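Long-range contacts in yeast glycogen phosphorylase (Saccharomyces cerevisiae, PDB 1YGP), which belongs to the carbohydrate phosphorylase family, large GT-B fold proteins with two facing Rossmann-like domains, and carries a bound pyridoxal-5'-phosphate: residues E768-H773 and Y817-D822; F759-E764 and S821-S826; Q616-G621 and E825-T830. All coordinates share one frame; numbering follows the deposited sequence.

Contact 1 (E768-H773 and Y817-D822)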
# COMPACT_ATOMS: atom_id res chain seq x y z
N GLU A 768 -42.23 -18.39 29.61
CA GLU A 768 -43.48 -19.13 29.63
C GLU A 768 -44.12 -19.18 28.25
O GLU A 768 -44.61 -20.23 27.83
CB GLU A 768 -44.47 -18.50 30.60
CG GLU A 768 -45.75 -19.34 30.67
CD GLU A 768 -46.96 -18.70 31.34
OE1 GLU A 768 -46.76 -17.79 32.16
OE2 GLU A 768 -48.08 -19.13 31.05
N LEU A 769 -44.15 -18.06 27.51
CA LEU A 769 -44.77 -18.04 26.20
C LEU A 769 -44.02 -18.96 25.27
O LEU A 769 -44.61 -19.55 24.34
CB LEU A 769 -44.74 -16.69 25.55
CG LEU A 769 -45.44 -15.52 26.14
CD1 LEU A 769 -45.08 -14.32 25.30
CD2 LEU A 769 -46.92 -15.72 26.15
N ARG A 770 -42.70 -19.03 25.49
CA ARG A 770 -41.83 -19.89 24.73
C ARG A 770 -42.30 -21.30 25.09
O ARG A 770 -42.72 -21.99 24.16
CB ARG A 770 -40.38 -19.64 25.14
CG ARG A 770 -39.44 -19.55 23.96
CD ARG A 770 -38.89 -18.13 23.78
NE ARG A 770 -37.54 -17.93 24.28
CZ ARG A 770 -36.74 -16.95 23.83
NH1 ARG A 770 -37.11 -16.10 22.89
NH2 ARG A 770 -35.53 -16.75 24.33
N TYR A 771 -42.37 -21.73 26.37
CA TYR A 771 -42.82 -23.08 26.76
C TYR A 771 -44.17 -23.48 26.16
O TYR A 771 -44.30 -24.52 25.52
CB TYR A 771 -42.91 -23.19 28.30
CG TYR A 771 -43.63 -24.44 28.80
CD1 TYR A 771 -42.92 -25.65 28.95
CD2 TYR A 771 -45.00 -24.40 29.09
CE1 TYR A 771 -43.58 -26.80 29.38
CE2 TYR A 771 -45.66 -25.55 29.52
CZ TYR A 771 -44.95 -26.74 29.66
OH TYR A 771 -45.60 -27.87 30.09
N ASN A 772 -45.19 -22.66 26.35
CA ASN A 772 -46.50 -22.93 25.81
C ASN A 772 -46.47 -23.14 24.31
O ASN A 772 -47.31 -23.85 23.75
CB ASN A 772 -47.46 -21.79 26.09
CG ASN A 772 -47.79 -21.66 27.56
OD1 ASN A 772 -47.80 -22.65 28.29
ND2 ASN A 772 -48.03 -20.46 28.08
N HIS A 773 -45.49 -22.58 23.59
CA HIS A 773 -45.43 -22.75 22.15
C HIS A 773 -45.21 -24.18 21.77
O HIS A 773 -45.74 -24.61 20.74
CB HIS A 773 -44.30 -21.99 21.54
CG HIS A 773 -44.75 -20.69 20.94
ND1 HIS A 773 -44.63 -19.49 21.48
CD2 HIS A 773 -45.34 -20.56 19.71
CE1 HIS A 773 -45.12 -18.64 20.63
NE2 HIS A 773 -45.55 -19.28 19.57
N TYR A 817 -39.58 -19.47 18.51
CA TYR A 817 -38.68 -19.04 19.56
C TYR A 817 -38.51 -17.53 19.71
O TYR A 817 -38.12 -17.09 20.78
CB TYR A 817 -37.35 -19.69 19.32
CG TYR A 817 -36.35 -19.56 20.46
CD1 TYR A 817 -36.49 -20.33 21.62
CD2 TYR A 817 -35.26 -18.69 20.33
CE1 TYR A 817 -35.56 -20.24 22.65
CE2 TYR A 817 -34.32 -18.60 21.36
CZ TYR A 817 -34.47 -19.37 22.51
OH TYR A 817 -33.50 -19.31 23.50
N TYR A 818 -38.76 -16.63 18.75
CA TYR A 818 -38.55 -15.20 18.98
C TYR A 818 -39.84 -14.44 19.18
O TYR A 818 -39.90 -13.22 18.99
CB TYR A 818 -37.79 -14.60 17.82
CG TYR A 818 -36.44 -15.25 17.68
CD1 TYR A 818 -35.44 -14.94 18.59
CD2 TYR A 818 -36.23 -16.19 16.68
CE1 TYR A 818 -34.22 -15.60 18.49
CE2 TYR A 818 -35.01 -16.85 16.57
CZ TYR A 818 -34.02 -16.54 17.48
OH TYR A 818 -32.79 -17.14 17.37
N LEU A 819 -40.92 -15.18 19.48
CA LEU A 819 -42.22 -14.61 19.78
C LEU A 819 -42.81 -13.66 18.75
O LEU A 819 -43.46 -12.66 19.09
CB LEU A 819 -42.14 -13.92 21.16
CG LEU A 819 -42.10 -14.68 22.49
CD1 LEU A 819 -40.97 -15.69 22.50
CD2 LEU A 819 -41.84 -13.69 23.63
N VAL A 820 -42.69 -13.97 17.46
CA VAL A 820 -43.32 -13.13 16.44
C VAL A 820 -44.85 -13.18 16.57
O VAL A 820 -45.51 -12.14 16.60
CB VAL A 820 -42.89 -13.58 15.01
CG1 VAL A 820 -43.67 -12.86 13.91
CG2 VAL A 820 -41.42 -13.22 14.83
N SER A 821 -45.42 -14.38 16.72
CA SER A 821 -46.85 -14.56 16.83
C SER A 821 -47.45 -13.78 17.99
O SER A 821 -48.48 -13.11 17.86
CB SER A 821 -47.19 -16.03 17.05
OG SER A 821 -46.13 -16.96 16.79
N ASP A 822 -46.68 -13.80 19.09
CA ASP A 822 -47.15 -13.22 20.34
C ASP A 822 -47.26 -11.71 20.26
O ASP A 822 -48.27 -11.11 20.66
CB ASP A 822 -46.21 -13.62 21.47
CG ASP A 822 -46.06 -15.14 21.53
OD1 ASP A 822 -46.92 -15.81 22.10
OD2 ASP A 822 -45.08 -15.65 20.99
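R770 and Y817 join helix 763-775 to the turn that leads into helix 820-840, two elements on the edge-strand side of the second Rossmann-like domain of this GT-B protein. The guanidinium lies flat over one face of the Y817 ring, its CZ 3.7 Å from the ring centroid and the two planes 19° apart, a stacked cation-pi pair. Bends at chi2 (112°) and chi3 (101°) fold the arginine chain back onto the tyrosine. R770 NH1 lies close to the Y817 backbone O (2.5 Å), at best a weak and doubtful hydrogen bond, too short and bent.

Apolar contacts follow alongside. L819, the N-cap residue of helix 820-840, sends its two methyls to different partners: CD1 sits 3.5 Å from CD of R770, while CD2 meets CD1 of L769 at 3.7 Å.

The polar contacts lie where the first turn of helix 820-840 faces H773. The S821 hydroxyl bonds to D816, near the H773 imidazole. Within its own helix, H773 ND1 donates to L769 O at 2.9 Å, a tilted bond that should limit the ring's rotation. D822 approaches the ring edge with its carboxylate almost perpendicular to it, OD2 lying in the ring plane 3.0 Å from H773 CE1.

Contact 2 (F759-E764 and S821-S826)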
# COMPACT_ATOMS: atom_id res chain seq x y z
N PHE A 759 -44.43 -1.82 23.11
CA PHE A 759 -45.43 -2.85 22.88
C PHE A 759 -44.76 -4.18 23.21
O PHE A 759 -43.60 -4.24 23.65
CB PHE A 759 -45.86 -2.86 21.44
CG PHE A 759 -44.79 -3.39 20.48
CD1 PHE A 759 -43.72 -2.58 20.10
CD2 PHE A 759 -44.87 -4.71 20.00
CE1 PHE A 759 -42.73 -3.09 19.26
CE2 PHE A 759 -43.88 -5.21 19.16
CZ PHE A 759 -42.81 -4.40 18.79
N GLY A 760 -45.54 -5.23 22.92
CA GLY A 760 -45.07 -6.60 23.01
C GLY A 760 -44.87 -7.06 24.43
O GLY A 760 -45.03 -6.34 25.42
N ASN A 761 -44.54 -8.34 24.51
CA ASN A 761 -44.31 -8.93 25.81
C ASN A 761 -43.02 -8.47 26.43
O ASN A 761 -42.07 -8.05 25.78
CB ASN A 761 -44.27 -10.44 25.74
CG ASN A 761 -45.66 -10.99 25.50
OD1 ASN A 761 -46.21 -10.87 24.41
ND2 ASN A 761 -46.28 -11.66 26.45
N LEU A 762 -43.15 -8.57 27.75
CA LEU A 762 -42.12 -8.27 28.72
C LEU A 762 -41.31 -9.54 28.89
O LEU A 762 -41.84 -10.62 28.63
CB LEU A 762 -42.76 -7.93 30.05
CG LEU A 762 -43.99 -7.05 30.11
CD1 LEU A 762 -44.61 -7.18 31.48
CD2 LEU A 762 -43.65 -5.61 29.81
N SER A 763 -40.09 -9.43 29.41
CA SER A 763 -39.22 -10.56 29.68
C SER A 763 -39.76 -11.66 30.57
O SER A 763 -39.41 -12.82 30.29
CB SER A 763 -37.93 -10.08 30.27
OG SER A 763 -37.31 -9.34 29.25
N GLU A 764 -40.58 -11.38 31.59
CA GLU A 764 -41.08 -12.44 32.48
C GLU A 764 -41.85 -13.50 31.72
O GLU A 764 -41.59 -14.71 31.77
CB GLU A 764 -42.02 -11.92 33.54
CG GLU A 764 -41.42 -10.93 34.52
CD GLU A 764 -41.85 -9.51 34.21
OE1 GLU A 764 -42.88 -9.08 34.73
OE2 GLU A 764 -41.13 -8.86 33.45
N SER A 821 -45.42 -14.38 16.72
CA SER A 821 -46.85 -14.56 16.83
C SER A 821 -47.45 -13.78 17.99
O SER A 821 -48.48 -13.11 17.86
CB SER A 821 -47.19 -16.03 17.05
OG SER A 821 -46.13 -16.96 16.79
N ASP A 822 -46.68 -13.80 19.09
CA ASP A 822 -47.15 -13.22 20.34
C ASP A 822 -47.26 -11.71 20.26
O ASP A 822 -48.27 -11.11 20.66
CB ASP A 822 -46.21 -13.62 21.47
CG ASP A 822 -46.06 -15.14 21.53
OD1 ASP A 822 -46.92 -15.81 22.10
OD2 ASP A 822 -45.08 -15.65 20.99
N ASP A 823 -46.23 -11.12 19.65
CA ASP A 823 -46.21 -9.68 19.57
C ASP A 823 -46.88 -9.13 18.33
O ASP A 823 -47.12 -7.92 18.30
CB ASP A 823 -44.73 -9.23 19.65
CG ASP A 823 -44.05 -9.58 20.97
OD1 ASP A 823 -44.69 -9.91 21.96
OD2 ASP A 823 -42.83 -9.50 21.02
N PHE A 824 -47.31 -9.95 17.36
CA PHE A 824 -47.81 -9.41 16.10
C PHE A 824 -48.97 -8.43 16.23
O PHE A 824 -48.91 -7.30 15.74
CB PHE A 824 -48.25 -10.53 15.15
CG PHE A 824 -48.29 -10.04 13.70
CD1 PHE A 824 -47.13 -9.53 13.11
CD2 PHE A 824 -49.49 -10.05 12.98
CE1 PHE A 824 -47.17 -9.02 11.80
CE2 PHE A 824 -49.51 -9.54 11.67
CZ PHE A 824 -48.36 -9.03 11.07
N GLU A 825 -50.00 -8.81 16.98
CA GLU A 825 -51.16 -7.95 17.15
C GLU A 825 -50.88 -6.65 17.88
O GLU A 825 -51.40 -5.60 17.50
CB GLU A 825 -52.24 -8.76 17.86
CG GLU A 825 -53.17 -9.46 16.86
CD GLU A 825 -53.83 -8.48 15.89
OE1 GLU A 825 -54.55 -7.58 16.34
OE2 GLU A 825 -53.61 -8.61 14.68
N SER A 826 -50.02 -6.71 18.89
CA SER A 826 -49.63 -5.56 19.69
C SER A 826 -48.87 -4.62 18.78
O SER A 826 -49.18 -3.42 18.74
CB SER A 826 -48.78 -6.05 20.85
OG SER A 826 -48.31 -5.08 21.79
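F759 turns the edge of its ring toward helix 820-840, with S826 OG close to the ring plane and D823 CB beside CE2 at 4.1 Å. Its first torsion (chi1 71°) sets CG between the backbone N and the carbonyl carbon, and the side chain crosses that of D823 at about a right angle. The F759 CB lies 3.3 Å from S826 OG, and the ring goes on to meet that of Y827, one residue further along the same helix.

Two backbone N-H groups then bring the chain against the helix. S826, with OG anti to its own N, presents the hydroxyl to G760 N at 3.0 Å in a nearly straight bond (167°). The next amide, N761 N, donates to D823 OD1, also at 3.0 Å and equally straight, although it reaches the oxygen from well above the carboxylate plane. Consecutive peptide N-H groups are thus taken up by side chains one helical turn apart.

Strand 757-759 is one of the two edge strands of the six-stranded parallel sheet in a Rossmann-like domain of the GT-B architecture, and F759 is still tied by backbone bonds to G738 of the adjoining strand. Just past it the chain leaves the sheet for helix 763-775, and helix 820-840 meets it at that exit.

D823 has a second duty, since its other oxygen, OD2, forms a salt bridge with R614; between the arginine and the N761 amide, both ends of the carboxylate are held and its rotation should be restricted. G760 passes close to this group, its CA 3.5 Å from D823 OD1, with the positive phi to which glycine is well suited.

Contact 3 (Q616-G621 and E825-T830)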
# COMPACT_ATOMS: atom_id res chain seq x y z
N GLN A 616 -37.96 -9.67 10.56
CA GLN A 616 -39.06 -10.40 9.97
C GLN A 616 -40.40 -10.01 10.55
O GLN A 616 -41.38 -10.01 9.81
CB GLN A 616 -38.89 -11.93 10.11
CG GLN A 616 -39.00 -12.61 11.46
CD GLN A 616 -37.80 -12.45 12.37
OE1 GLN A 616 -36.97 -11.57 12.18
NE2 GLN A 616 -37.66 -13.28 13.38
N LEU A 617 -40.45 -9.58 11.83
CA LEU A 617 -41.70 -9.14 12.46
C LEU A 617 -42.08 -7.87 11.71
O LEU A 617 -43.22 -7.70 11.29
CB LEU A 617 -41.49 -8.80 13.94
CG LEU A 617 -42.55 -8.70 15.09
CD1 LEU A 617 -42.07 -7.58 15.97
CD2 LEU A 617 -43.97 -8.35 14.65
N ASN A 618 -41.12 -6.99 11.47
CA ASN A 618 -41.36 -5.73 10.78
C ASN A 618 -41.83 -5.95 9.36
O ASN A 618 -42.79 -5.31 8.92
CB ASN A 618 -40.08 -4.94 10.80
CG ASN A 618 -40.15 -3.56 10.16
OD1 ASN A 618 -41.19 -3.09 9.72
ND2 ASN A 618 -39.04 -2.86 10.08
N VAL A 619 -41.22 -6.91 8.64
CA VAL A 619 -41.63 -7.22 7.27
C VAL A 619 -43.05 -7.84 7.29
O VAL A 619 -43.90 -7.43 6.49
CB VAL A 619 -40.67 -8.23 6.56
CG1 VAL A 619 -40.94 -8.17 5.07
CG2 VAL A 619 -39.22 -7.86 6.66
N PHE A 620 -43.36 -8.76 8.21
CA PHE A 620 -44.69 -9.36 8.29
C PHE A 620 -45.74 -8.28 8.53
O PHE A 620 -46.85 -8.34 7.99
CB PHE A 620 -44.76 -10.41 9.40
CG PHE A 620 -43.87 -11.61 9.13
CD1 PHE A 620 -43.43 -11.94 7.85
CD2 PHE A 620 -43.44 -12.38 10.21
CE1 PHE A 620 -42.56 -13.02 7.66
CE2 PHE A 620 -42.57 -13.46 10.02
CZ PHE A 620 -42.13 -13.78 8.74
N GLY A 621 -45.37 -7.27 9.29
CA GLY A 621 -46.23 -6.12 9.47
C GLY A 621 -46.39 -5.37 8.16
O GLY A 621 -47.52 -4.93 7.90
N GLU A 825 -50.00 -8.81 16.98
CA GLU A 825 -51.16 -7.95 17.15
C GLU A 825 -50.88 -6.65 17.88
O GLU A 825 -51.40 -5.60 17.50
CB GLU A 825 -52.24 -8.76 17.86
CG GLU A 825 -53.17 -9.46 16.86
CD GLU A 825 -53.83 -8.48 15.89
OE1 GLU A 825 -54.55 -7.58 16.34
OE2 GLU A 825 -53.61 -8.61 14.68
N SER A 826 -50.02 -6.71 18.89
CA SER A 826 -49.63 -5.56 19.69
C SER A 826 -48.87 -4.62 18.78
O SER A 826 -49.18 -3.42 18.74
CB SER A 826 -48.78 -6.05 20.85
OG SER A 826 -48.31 -5.08 21.79
N TYR A 827 -47.90 -5.14 18.01
CA TYR A 827 -47.11 -4.38 17.06
C TYR A 827 -48.00 -3.62 16.08
O TYR A 827 -47.88 -2.40 15.90
CB TYR A 827 -46.19 -5.35 16.32
CG TYR A 827 -45.30 -4.68 15.28
CD1 TYR A 827 -44.35 -3.74 15.68
CD2 TYR A 827 -45.44 -5.01 13.94
CE1 TYR A 827 -43.53 -3.13 14.73
CE2 TYR A 827 -44.63 -4.40 12.99
CZ TYR A 827 -43.68 -3.46 13.39
OH TYR A 827 -42.91 -2.80 12.46
N LEU A 828 -48.93 -4.32 15.45
CA LEU A 828 -49.87 -3.66 14.56
C LEU A 828 -50.72 -2.59 15.28
O LEU A 828 -50.92 -1.49 14.74
CB LEU A 828 -50.76 -4.71 13.95
CG LEU A 828 -50.12 -5.81 13.14
CD1 LEU A 828 -51.22 -6.75 12.68
CD2 LEU A 828 -49.37 -5.24 11.95
N ALA A 829 -51.19 -2.83 16.51
CA ALA A 829 -51.96 -1.85 17.25
C ALA A 829 -51.20 -0.56 17.52
O ALA A 829 -51.70 0.55 17.36
CB ALA A 829 -52.39 -2.42 18.57
N THR A 830 -49.94 -0.69 17.90
CA THR A 830 -49.09 0.46 18.14
C THR A 830 -48.87 1.20 16.82
O THR A 830 -48.77 2.43 16.79
CB THR A 830 -47.75 0.02 18.67
OG1 THR A 830 -47.96 -1.01 19.64
CG2 THR A 830 -47.02 1.19 19.30
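L617 and Y827 lie alongside each other, pointing opposite ways, as helix 615-634 meets helix 820-840. The leucine CD1 lies over one face of the tyrosine ring, while its CD2 makes the closest approach near the rim, 3.7 Å from Y827 CD2. Both side chains leave their helices with CG anti to the backbone N (chi1 180° for Y827), which directs the ring toward helix 615-634. At the ring edge, near its plane, lies the CA of G621, 4.2 Å from Y827 CE2. With no side chain at that position, the tyrosine can lie close to the backbone, and L828 adds its CD2 at 4.1 Å from the same G621 CA.

Further out, the Y827 hydroxyl arrives beside the amide of N618, whose plane stands 71° from that of the ring; OH and OD1 are 3.2 Å apart. The principal polar partners of both lie in the sheet: Y827 OH bonds to E712, on strand 710-713, and N618 ND2 to Q605, on the neighbouring strand 601-606. The buried hydroxyl and the amide nitrogen are thereby satisfied.

The axes of segments 616-621 and 825-830 approach to 10.5 Å and cross at -62°. Helix 615-634 belongs to the beta-alpha-beta crossover between parallel strands 601-606 and 649-654, and a second helix laid over such a unit, with a tyrosine reaching down to the strands, fits the layered Rossmann-like domain of a GT-B protein.

Helix 820-840 is common to all three contacts, which follow it from its N-terminal end onward. Contacts 1 and 2 are partly buried and both engage helix 763-775 or the chain leading into it; contact 3 is buried and joins helix 615-634 instead. Chemistry changes along the way: a cation-pi stack at the N-terminal end, backbone amides received by side chains where the edge strand ends, and then a tyrosine and leucine interface with polar tips tied to the sheet. Neighbours also touch directly, L769 of contact 1 against N761 of contact 2, V820 of contact 1 against F620 of contact 3, and F759 of contact 2 against Y827 of contact 3.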